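Cyclic UMP-AMP synthase (Rhodothermus marinus SG0.5JP17-172, PDB 6E0K) makes the cyclic dinucleotide 3',3'-cUAMP from UTP and ATP with magnesium, as the second-messenger synthase of a CBASS antiphage defence system. Local coordinates at residues Lys232-Cys236 and Met279-Trp283; Leu8-Gln14 and Arg191-Ala196; Ala30-Trp36 and Arg101-Tyr107. One frame throughout, in Å; residues are numbered along the deposited sequence.

Interaction 1 of 3, residues Lys232-Cys236 and Met279-Trp283; sequences KDTFC and MDDLW
The Phe235 and Trp283 rings run nearly parallel, with planes 24° apart, but they are slid so far past each other that they barely overlap. Trp283 CE3 lies over one face of Phe235, toward the rim and 3.5 Å from Phe235 CD1. Cys236 SG sits over a face of the indole six-membered ring, 3.3 Å from Trp283 CZ2, as a sulfur-aromatic contact. At the indole edge, near its plane, the aliphatic part of Lys232 crosses at about a right angle, its CG 3.9 Å from Trp283 CH2. The edge of the phenyl ring meets the carbonyl of Met279, with Phe235 CZ 3.8 Å from Met279 O. The same CZ touches Met279 SD at 3.9 Å, an oblique Met-aromatic contact.

These residues join helix 231-244 to helix 269-285 in the helical lobe that accompanies the nucleotidyltransferase core in this family. Segments 232-236 and 279-283 run roughly antiparallel, 143° between their directions, with axes 12.1 Å apart at closest approach. That spacing illustrates how long aromatic side chains can span the distance between helices whose backbones stay apart. Both Phe235 and Trp283 place CG anti to the backbone N (chi1 -172° for Phe235); the torsion carries each ring off its own helix toward the other, and the two slide past each other in opposite directions. No hydrogen bond joins the two segments. Leu8 of helix 5-11 also touches Lys232, Phe235 and Trp283, while Phe235 meets the Phe193 ring of helix 186-202.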
loop_
_atom_site.group_PDB
_atom_site.type_symbol
_atom_site.label_atom_id
_atom_site.label_comp_id
_atom_site.label_asym_id
_atom_site.label_seq_id
_atom_site.Cartn_x
_atom_site.Cartn_y
_atom_site.Cartn_z
ATOM N N LYS A 232 -24.826 -4.121 1.790
ATOM C CA LYS A 232 -25.447 -4.545 0.535
ATOM C C LYS A 232 -25.566 -3.373 -0.432
ATOM O O LYS A 232 -25.242 -3.494 -1.621
ATOM C CB LYS A 232 -26.822 -5.162 0.796
ATOM C CG LYS A 232 -26.758 -6.553 1.395
ATOM C CD LYS A 232 -28.144 -7.097 1.704
ATOM C CE LYS A 232 -28.727 -7.860 0.537
ATOM N NZ LYS A 232 -29.934 -8.588 1.006
ATOM N N ASP A 233 -26.037 -2.227 0.061
ATOM C CA ASP A 233 -26.158 -1.056 -0.800
ATOM C C ASP A 233 -24.791 -0.568 -1.252
ATOM O O ASP A 233 -24.635 -0.116 -2.391
ATOM C CB ASP A 233 -26.914 0.061 -0.081
ATOM C CG ASP A 233 -28.365 -0.302 0.184
ATOM O OD1 ASP A 233 -28.958 -1.001 -0.660
ATOM O OD2 ASP A 233 -28.901 0.099 1.234
ATOM N N THR A 234 -23.790 -0.648 -0.370
ATOM C CA THR A 234 -22.449 -0.224 -0.744
ATOM C C THR A 234 -21.856 -1.166 -1.780
ATOM O O THR A 234 -21.297 -0.716 -2.788
ATOM C CB THR A 234 -21.553 -0.145 0.492
ATOM O OG1 THR A 234 -22.056 0.861 1.378
ATOM C CG2 THR A 234 -20.131 0.212 0.086
ATOM N N PHE A 235 -21.987 -2.480 -1.560
ATOM C CA PHE A 235 -21.456 -3.445 -2.519
ATOM C C PHE A 235 -21.979 -3.139 -3.918
ATOM O O PHE A 235 -21.203 -2.995 -4.866
ATOM C CB PHE A 235 -21.831 -4.874 -2.088
ATOM C CG PHE A 235 -21.165 -5.976 -2.900
ATOM C CD1 PHE A 235 -21.559 -6.233 -4.207
ATOM C CD2 PHE A 235 -20.181 -6.775 -2.334
ATOM C CE1 PHE A 235 -20.966 -7.249 -4.951
ATOM C CE2 PHE A 235 -19.579 -7.803 -3.075
ATOM C CZ PHE A 235 -19.976 -8.031 -4.383
ATOM N N CYS A 236 -23.292 -2.956 -4.044
ATOM C CA CYS A 236 -23.893 -2.777 -5.364
ATOM C C CYS A 236 -23.621 -1.388 -5.919
ATOM O O CYS A 236 -23.352 -1.239 -7.118
ATOM C CB CYS A 236 -25.393 -3.046 -5.292
ATOM S SG CYS A 236 -25.726 -4.787 -5.033
ATOM N N MET A 279 -17.187 -10.057 -9.014
ATOM C CA MET A 279 -18.086 -9.538 -7.986
ATOM C C MET A 279 -19.540 -9.641 -8.421
ATOM O O MET A 279 -20.403 -9.999 -7.616
ATOM C CB MET A 279 -17.730 -8.089 -7.660
ATOM C CG MET A 279 -16.380 -7.945 -6.969
ATOM S SD MET A 279 -16.238 -8.812 -5.363
ATOM C CE MET A 279 -15.255 -10.235 -5.829
ATOM N N ASP A 280 -19.823 -9.340 -9.694
ATOM C CA ASP A 280 -21.167 -9.528 -10.230
ATOM C C ASP A 280 -21.628 -10.969 -10.051
ATOM O O ASP A 280 -22.753 -11.226 -9.605
ATOM C CB ASP A 280 -21.183 -9.179 -11.716
ATOM C CG ASP A 280 -21.437 -7.714 -11.997
ATOM O OD1 ASP A 280 -21.983 -6.992 -11.138
ATOM O OD2 ASP A 280 -21.111 -7.291 -13.133
ATOM N N ASP A 281 -20.782 -11.925 -10.454
ATOM C CA ASP A 281 -21.165 -13.336 -10.396
ATOM C C ASP A 281 -21.377 -13.788 -8.963
ATOM O O ASP A 281 -22.296 -14.565 -8.682
ATOM C CB ASP A 281 -20.094 -14.221 -11.040
ATOM C CG ASP A 281 -20.038 -14.108 -12.539
ATOM O OD1 ASP A 281 -21.005 -13.617 -13.158
ATOM O OD2 ASP A 281 -19.007 -14.546 -13.098
ATOM N N LEU A 282 -20.510 -13.343 -8.046
ATOM C CA LEU A 282 -20.674 -13.671 -6.632
ATOM C C LEU A 282 -22.029 -13.201 -6.125
ATOM O O LEU A 282 -22.767 -13.952 -5.468
ATOM C CB LEU A 282 -19.544 -13.016 -5.832
ATOM C CG LEU A 282 -19.629 -13.068 -4.317
ATOM C CD1 LEU A 282 -19.446 -14.510 -3.846
ATOM C CD2 LEU A 282 -18.535 -12.168 -3.746
ATOM N N TRP A 283 -22.385 -11.966 -6.465
ATOM C CA TRP A 283 -23.639 -11.371 -6.024
ATOM C C TRP A 283 -24.839 -12.101 -6.617
ATOM O O TRP A 283 -25.742 -12.524 -5.883
ATOM C CB TRP A 283 -23.666 -9.895 -6.426
ATOM C CG TRP A 283 -24.856 -9.180 -5.896
ATOM C CD1 TRP A 283 -26.050 -8.970 -6.534
ATOM C CD2 TRP A 283 -24.990 -8.611 -4.592
ATOM N NE1 TRP A 283 -26.907 -8.276 -5.709
ATOM C CE2 TRP A 283 -26.283 -8.056 -4.508
ATOM C CE3 TRP A 283 -24.130 -8.502 -3.489
ATOM C CZ2 TRP A 283 -26.742 -7.410 -3.362
ATOM C CZ3 TRP A 283 -24.590 -7.857 -2.356
ATOM C CH2 TRP A 283 -25.880 -7.320 -2.303
#

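Interaction 2 of 3, residues Leu8-Gln14 and Arg191-Ala196; sequences LERWSHQ and RMFKNA
The N-terminal helix 5-11 and the turn after it dock on helix 186-202, which carries the ATP-binding Lys194, and polar side chains of that helix hold the carbonyls at the turn. Arg191 grips one atom side-on. Its NE and NH2 both donate to Ser12 O, at 2.7 and 3.0 Å respectively, with the oxygen close to the guanidinium plane. The bend at chi3 (-55°) of Arg191 turns the group back to this carbonyl, while Gln14 CB packs over one guanidinium face, 3.6 Å from Arg191 NE. One turn on, Asn195 ND2 makes a nearly straight bond (172°) of 2.7 Å to Trp11 O, which lies in its amide plane. Asn195 ND2 also donates to a water that in turn bonds to His13 O, so the amide nitrogen serves two partners.

Next to these polar contacts the interface becomes apolar. The Trp11 indole turns a face to the helix, with Ala196 CA over its six-membered ring in a CH-pi contact and Trp11 CZ3 3.8 Å from Ala196 CB. Leu8 CB meets Met192 SD at 3.9 Å.

Outward, Arg191 NH1 bonds to Ser52 O and Gln14 NE2 to Asn54 OD1, which ties both helix 186-202 and the chain after helix 5-11 to a loop near the active site. Leu8 and Ser12 touch Phe231 of helix 231-244, and Leu282 of helix 269-285 packs against both Trp11 and Ala196.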
loop_
_atom_site.group_PDB
_atom_site.type_symbol
_atom_site.label_atom_id
_atom_site.label_comp_id
_atom_site.label_asym_id
_atom_site.label_seq_id
_atom_site.Cartn_x
_atom_site.Cartn_y
_atom_site.Cartn_z
ATOM N N LEU A 8 -21.725 -9.960 4.236
ATOM C CA LEU A 8 -20.897 -8.820 3.868
ATOM C C LEU A 8 -20.308 -8.154 5.102
ATOM O O LEU A 8 -19.143 -7.739 5.092
ATOM C CB LEU A 8 -21.720 -7.820 3.060
ATOM C CG LEU A 8 -22.316 -8.387 1.773
ATOM C CD1 LEU A 8 -23.220 -7.343 1.138
ATOM C CD2 LEU A 8 -21.198 -8.774 0.808
ATOM N N GLU A 9 -21.089 -8.064 6.182
ATOM C CA GLU A 9 -20.577 -7.433 7.396
ATOM C C GLU A 9 -19.429 -8.240 7.993
ATOM O O GLU A 9 -18.429 -7.666 8.436
ATOM C CB GLU A 9 -21.703 -7.250 8.415
ATOM C CG GLU A 9 -21.376 -6.258 9.550
ATOM C CD GLU A 9 -20.506 -6.857 10.645
ATOM O OE1 GLU A 9 -20.550 -8.088 10.849
ATOM O OE2 GLU A 9 -19.775 -6.088 11.304
ATOM N N ARG A 10 -19.543 -9.571 8.010
ATOM C CA ARG A 10 -18.420 -10.391 8.464
ATOM C C ARG A 10 -17.180 -10.153 7.609
ATOM O O ARG A 10 -16.060 -10.035 8.129
ATOM C CB ARG A 10 -18.808 -11.875 8.441
ATOM C CG ARG A 10 -19.645 -12.320 9.624
ATOM C CD ARG A 10 -19.657 -13.844 9.748
ATOM N NE ARG A 10 -20.252 -14.482 8.577
ATOM C CZ ARG A 10 -21.562 -14.593 8.378
ATOM N NH1 ARG A 10 -22.409 -14.101 9.270
ATOM N NH2 ARG A 10 -22.027 -15.190 7.286
ATOM N N TRP A 11 -17.361 -10.079 6.289
ATOM C CA TRP A 11 -16.238 -9.817 5.403
ATOM C C TRP A 11 -15.622 -8.444 5.639
ATOM O O TRP A 11 -14.445 -8.241 5.315
ATOM C CB TRP A 11 -16.698 -9.943 3.950
ATOM C CG TRP A 11 -16.846 -11.351 3.449
ATOM C CD1 TRP A 11 -16.330 -12.490 4.000
ATOM C CD2 TRP A 11 -17.542 -11.752 2.267
ATOM N NE1 TRP A 11 -16.671 -13.584 3.228
ATOM C CE2 TRP A 11 -17.415 -13.153 2.159
ATOM C CE3 TRP A 11 -18.256 -11.057 1.283
ATOM C CZ2 TRP A 11 -18.004 -13.880 1.123
ATOM C CZ3 TRP A 11 -18.833 -11.780 0.246
ATOM C CH2 TRP A 11 -18.701 -13.177 0.178
ATOM N N SER A 12 -16.376 -7.500 6.212
ATOM C CA SER A 12 -15.825 -6.177 6.487
ATOM C C SER A 12 -14.937 -6.133 7.728
ATOM O O SER A 12 -14.328 -5.087 7.982
ATOM C CB SER A 12 -16.946 -5.146 6.651
ATOM O OG SER A 12 -17.522 -5.219 7.960
ATOM N N HIS A 13 -14.855 -7.209 8.509
ATOM C CA HIS A 13 -14.087 -7.145 9.750
ATOM C C HIS A 13 -12.596 -6.952 9.492
ATOM O O HIS A 13 -12.028 -7.478 8.535
ATOM C CB HIS A 13 -14.281 -8.409 10.571
ATOM C CG HIS A 13 -15.670 -8.571 11.093
ATOM N ND1 HIS A 13 -16.103 -9.731 11.702
ATOM C CD2 HIS A 13 -16.721 -7.718 11.113
ATOM C CE1 HIS A 13 -17.367 -9.591 12.058
ATOM N NE2 HIS A 13 -17.765 -8.378 11.721
ATOM N N GLN A 14 -11.957 -6.225 10.400
ATOM C CA GLN A 14 -10.518 -6.038 10.362
ATOM C C GLN A 14 -9.826 -7.119 11.183
ATOM O O GLN A 14 -10.300 -7.501 12.257
ATOM C CB GLN A 14 -10.161 -4.656 10.906
ATOM C CG GLN A 14 -8.715 -4.225 10.624
ATOM C CD GLN A 14 -8.355 -2.910 11.276
ATOM O OE1 GLN A 14 -9.210 -2.210 11.846
ATOM N NE2 GLN A 14 -7.081 -2.554 11.193
ATOM N N ARG A 191 -12.192 -3.721 3.073
ATOM C CA ARG A 191 -12.002 -5.040 3.665
ATOM C C ARG A 191 -13.062 -6.016 3.183
ATOM O O ARG A 191 -12.756 -7.182 2.919
ATOM C CB ARG A 191 -12.001 -4.941 5.193
ATOM C CG ARG A 191 -10.838 -4.067 5.693
ATOM C CD ARG A 191 -10.657 -4.147 7.208
ATOM N NE ARG A 191 -11.892 -3.823 7.920
ATOM C CZ ARG A 191 -12.137 -2.670 8.543
ATOM N NH1 ARG A 191 -11.223 -1.707 8.595
ATOM N NH2 ARG A 191 -13.318 -2.496 9.145
ATOM N N MET A 192 -14.309 -5.550 3.060
ATOM C CA MET A 192 -15.379 -6.378 2.507
ATOM C C MET A 192 -15.000 -6.918 1.134
ATOM O O MET A 192 -15.114 -8.120 0.875
ATOM C CB MET A 192 -16.667 -5.569 2.418
ATOM C CG MET A 192 -17.821 -6.364 1.789
ATOM S SD MET A 192 -19.236 -5.321 1.398
ATOM C CE MET A 192 -18.593 -4.333 0.040
ATOM N N PHE A 193 -14.517 -6.049 0.245
ATOM C CA PHE A 193 -14.160 -6.523 -1.086
ATOM C C PHE A 193 -12.919 -7.412 -1.061
ATOM O O PHE A 193 -12.845 -8.386 -1.818
ATOM C CB PHE A 193 -13.976 -5.341 -2.036
ATOM C CG PHE A 193 -15.271 -4.779 -2.536
ATOM C CD1 PHE A 193 -16.130 -5.555 -3.309
ATOM C CD2 PHE A 193 -15.633 -3.468 -2.252
ATOM C CE1 PHE A 193 -17.334 -5.039 -3.773
ATOM C CE2 PHE A 193 -16.829 -2.935 -2.736
ATOM C CZ PHE A 193 -17.688 -3.737 -3.490
ATOM N N LYS A 194 -11.937 -7.104 -0.208
ATOM C CA LYS A 194 -10.796 -8.007 -0.059
ATOM C C LYS A 194 -11.235 -9.397 0.380
ATOM O O LYS A 194 -10.746 -10.407 -0.139
ATOM C CB LYS A 194 -9.787 -7.437 0.947
ATOM C CG LYS A 194 -8.918 -6.345 0.396
ATOM C CD LYS A 194 -7.987 -5.883 1.509
ATOM C CE LYS A 194 -6.936 -4.929 1.051
ATOM N NZ LYS A 194 -5.896 -4.924 2.140
ATOM N N ASN A 195 -12.105 -9.474 1.386
ATOM C CA ASN A 195 -12.570 -10.785 1.832
ATOM C C ASN A 195 -13.456 -11.468 0.791
ATOM O O ASN A 195 -13.420 -12.701 0.666
ATOM C CB ASN A 195 -13.298 -10.655 3.165
ATOM C CG ASN A 195 -12.389 -10.920 4.359
ATOM O OD1 ASN A 195 -11.582 -11.861 4.366
ATOM N ND2 ASN A 195 -12.509 -10.082 5.375
ATOM N N ALA A 196 -14.255 -10.701 0.047
ATOM C CA ALA A 196 -15.023 -11.297 -1.046
ATOM C C ALA A 196 -14.092 -11.911 -2.086
ATOM O O ALA A 196 -14.290 -13.050 -2.523
ATOM C CB ALA A 196 -15.930 -10.243 -1.677
HETATM O O HOH W 1 -16.350 -3.364 9.678
HETATM O O HOH W 2 -11.310 -10.083 8.095
#

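Interaction 3 of 3, residues Ala30-Trp36 and Arg101-Tyr107; sequences ALDRYKW and RALTDYY
Ala30 and Ala102 mark where helix 18-32 and the chain just after it lie against helix 92-107 in the nucleotidyltransferase domain. The backbones come close here, consistent with small side chains at both positions: CA of Ala30 is 5.5 Å from CA of Tyr106, and CA of Tyr34 is as near to that of Ala102. Ala30 CB rests 3.5 Å from Tyr106 CG, with Ala30 CA over a face of that ring. Ala102 CB meets Tyr34 CG at 3.5 Å, and Leu31 CD2 packs against Leu103 CD2. A water donates to both Ala30 O and Ala102 O, bridging the two backbones.

Around this shell lie longer side chains. Arg33 CD packs obliquely on Tyr106, while its NH1 turns to Ala29 O. Tyr34, with CG anti to the backbone N (chi1 -166°), passes over Ala102 and brings its OH to Arg101, where it accepts a 160° bond from NE, 3.2 Å away. Asp98 OD1 hydrogen-bonds Tyr34 OH and forms a salt bridge with Arg101 NH2. Leu103 continues inward to the UTP-binding Leu119 on strand 119-122. Tyr34 CD2 sits over the centre of the Trp36 ring, and Trp36 NE1 donates to Leu31 O at 2.9 Å, on the face of that carbonyl opposite Tyr34 N.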
loop_
_atom_site.group_PDB
_atom_site.type_symbol
_atom_site.label_atom_id
_atom_site.label_comp_id
_atom_site.label_asym_id
_atom_site.label_seq_id
_atom_site.Cartn_x
_atom_site.Cartn_y
_atom_site.Cartn_z
ATOM N N ALA A 30 15.106 -1.639 17.750
ATOM C CA ALA A 30 16.383 -2.096 17.211
ATOM C C ALA A 30 17.190 -0.921 16.667
ATOM O O ALA A 30 18.394 -0.795 16.924
ATOM C CB ALA A 30 16.141 -3.141 16.118
ATOM N N LEU A 31 16.534 -0.035 15.924
ATOM C CA LEU A 31 17.266 1.081 15.331
ATOM C C LEU A 31 17.663 2.119 16.374
ATOM O O LEU A 31 18.682 2.806 16.205
ATOM C CB LEU A 31 16.438 1.709 14.214
ATOM C CG LEU A 31 16.051 0.745 13.084
ATOM C CD1 LEU A 31 15.489 1.503 11.908
ATOM C CD2 LEU A 31 17.223 -0.094 12.630
ATOM N N ASP A 32 16.894 2.234 17.463
ATOM C CA ASP A 32 17.260 3.161 18.534
ATOM C C ASP A 32 18.586 2.788 19.179
ATOM O O ASP A 32 19.269 3.656 19.741
ATOM C CB ASP A 32 16.173 3.199 19.613
ATOM C CG ASP A 32 14.987 4.057 19.230
ATOM O OD1 ASP A 32 15.153 4.979 18.410
ATOM O OD2 ASP A 32 13.886 3.828 19.769
ATOM N N ARG A 33 18.965 1.512 19.133
ATOM C CA ARG A 33 20.203 1.081 19.774
ATOM C C ARG A 33 21.455 1.350 18.945
ATOM O O ARG A 33 22.563 1.253 19.483
ATOM C CB ARG A 33 20.094 -0.401 20.122
ATOM C CG ARG A 33 19.135 -0.607 21.278
ATOM C CD ARG A 33 18.566 -1.997 21.399
ATOM N NE ARG A 33 17.929 -2.129 22.706
ATOM C CZ ARG A 33 16.796 -1.521 23.052
ATOM N NH1 ARG A 33 16.153 -0.735 22.185
ATOM N NH2 ARG A 33 16.314 -1.688 24.279
ATOM N N TYR A 34 21.310 1.720 17.681
ATOM C CA TYR A 34 22.430 1.916 16.776
ATOM C C TYR A 34 22.905 3.365 16.810
ATOM O O TYR A 34 22.129 4.286 17.084
ATOM C CB TYR A 34 21.994 1.528 15.363
ATOM C CG TYR A 34 23.104 1.361 14.347
ATOM C CD1 TYR A 34 23.894 0.218 14.337
ATOM C CD2 TYR A 34 23.326 2.323 13.366
ATOM C CE1 TYR A 34 24.894 0.050 13.398
ATOM C CE2 TYR A 34 24.330 2.163 12.425
ATOM C CZ TYR A 34 25.102 1.019 12.439
ATOM O OH TYR A 34 26.098 0.842 11.509
ATOM N N LYS A 35 24.195 3.564 16.542
ATOM C CA LYS A 35 24.765 4.906 16.474
ATOM C C LYS A 35 24.763 5.346 15.014
ATOM O O LYS A 35 25.505 4.799 14.190
ATOM C CB LYS A 35 26.171 4.942 17.069
ATOM C CG LYS A 35 26.778 6.339 17.090
ATOM C CD LYS A 35 28.183 6.342 17.672
ATOM C CE LYS A 35 28.790 7.746 17.655
ATOM N NZ LYS A 35 28.028 8.710 18.508
ATOM N N TRP A 36 23.937 6.337 14.698
ATOM C CA TRP A 36 23.720 6.736 13.313
ATOM C C TRP A 36 24.719 7.809 12.909
ATOM O O TRP A 36 24.788 8.856 13.566
ATOM C CB TRP A 36 22.299 7.223 13.129
ATOM C CG TRP A 36 21.371 6.088 13.373
ATOM C CD1 TRP A 36 20.737 5.786 14.536
ATOM C CD2 TRP A 36 21.054 5.043 12.455
ATOM N NE1 TRP A 36 20.002 4.630 14.390
ATOM C CE2 TRP A 36 20.177 4.159 13.113
ATOM C CE3 TRP A 36 21.394 4.789 11.119
ATOM C CZ2 TRP A 36 19.651 3.031 12.493
ATOM C CZ3 TRP A 36 20.874 3.678 10.504
ATOM C CH2 TRP A 36 20.010 2.804 11.190
ATOM N N ARG A 101 23.162 -3.454 9.496
ATOM C CA ARG A 101 23.981 -3.708 10.678
ATOM C C ARG A 101 23.173 -3.533 11.958
ATOM O O ARG A 101 23.280 -4.345 12.881
ATOM C CB ARG A 101 25.195 -2.779 10.689
ATOM C CG ARG A 101 26.379 -3.308 9.905
ATOM C CD ARG A 101 27.633 -2.499 10.199
ATOM N NE ARG A 101 27.565 -1.177 9.585
ATOM C CZ ARG A 101 27.839 -0.944 8.306
ATOM N NH1 ARG A 101 28.192 -1.951 7.517
ATOM N NH2 ARG A 101 27.754 0.285 7.814
ATOM N N ALA A 102 22.355 -2.484 12.022
ATOM C CA ALA A 102 21.540 -2.238 13.206
ATOM C C ALA A 102 20.585 -3.393 13.465
ATOM O O ALA A 102 20.437 -3.854 14.605
ATOM C CB ALA A 102 20.757 -0.939 13.028
ATOM N N LEU A 103 19.920 -3.871 12.420
ATOM C CA LEU A 103 18.974 -4.967 12.607
ATOM C C LEU A 103 19.694 -6.260 12.974
ATOM O O LEU A 103 19.240 -7.002 13.849
ATOM C CB LEU A 103 18.144 -5.152 11.340
ATOM C CG LEU A 103 17.288 -3.934 10.993
ATOM C CD1 LEU A 103 16.678 -4.106 9.601
ATOM C CD2 LEU A 103 16.214 -3.731 12.051
ATOM N N THR A 104 20.805 -6.552 12.303
ATOM C CA THR A 104 21.572 -7.752 12.613
ATOM C C THR A 104 22.111 -7.717 14.039
ATOM O O THR A 104 22.107 -8.739 14.737
ATOM C CB THR A 104 22.713 -7.898 11.605
ATOM O OG1 THR A 104 22.164 -7.965 10.277
ATOM C CG2 THR A 104 23.518 -9.153 11.885
ATOM N N ASP A 105 22.587 -6.552 14.489
ATOM C CA ASP A 105 23.095 -6.447 15.857
ATOM C C ASP A 105 22.005 -6.784 16.862
ATOM O O ASP A 105 22.263 -7.434 17.881
ATOM C CB ASP A 105 23.614 -5.034 16.147
ATOM C CG ASP A 105 24.924 -4.706 15.440
ATOM O OD1 ASP A 105 25.643 -5.624 14.985
ATOM O OD2 ASP A 105 25.244 -3.496 15.360
ATOM N N TYR A 106 20.780 -6.343 16.591
ATOM C CA TYR A 106 19.715 -6.506 17.571
ATOM C C TYR A 106 19.098 -7.906 17.526
ATOM O O TYR A 106 18.959 -8.560 18.567
ATOM C CB TYR A 106 18.652 -5.428 17.362
ATOM C CG TYR A 106 17.529 -5.507 18.366
ATOM C CD1 TYR A 106 17.667 -4.957 19.632
ATOM C CD2 TYR A 106 16.340 -6.137 18.042
ATOM C CE1 TYR A 106 16.643 -5.039 20.557
ATOM C CE2 TYR A 106 15.312 -6.219 18.946
ATOM C CZ TYR A 106 15.467 -5.669 20.204
ATOM O OH TYR A 106 14.420 -5.762 21.097
ATOM N N TYR A 107 18.720 -8.388 16.336
ATOM C CA TYR A 107 18.010 -9.659 16.215
ATOM C C TYR A 107 18.925 -10.859 16.013
ATOM O O TYR A 107 18.497 -11.992 16.279
ATOM C CB TYR A 107 17.028 -9.626 15.043
ATOM C CG TYR A 107 15.932 -8.607 15.184
ATOM C CD1 TYR A 107 14.832 -8.860 15.994
ATOM C CD2 TYR A 107 15.983 -7.391 14.483
ATOM C CE1 TYR A 107 13.815 -7.925 16.123
ATOM C CE2 TYR A 107 14.986 -6.452 14.618
ATOM C CZ TYR A 107 13.898 -6.724 15.433
ATOM O OH TYR A 107 12.897 -5.784 15.563
HETATM O O HOH W 3 20.691 -2.322 16.883
#

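How the interactions relate
Interactions 1 and 2 are neighbours, with centres 12 Å apart, and show how one hydrophobic cluster can be assembled from several helices: 5-11, 186-202, 231-244 and 269-285. They touch directly, Phe235 CD2 lying 3.8 Å from Met192 CE. Interaction 3 belongs to the nucleotidyltransferase domain, with its centre 38 Å from that of interaction 2 and 48 Å from that of interaction 1, on the other side of the chain's centre from the latter. Along the chain, interaction 2 opens first, interaction 3 opens and closes within its span, and interaction 1 follows. Helix 5-11 packs in the helical cluster and the next helix, 18-32, on helix 92-107, so consecutive N-terminal helices contribute to two distant parts of the fold.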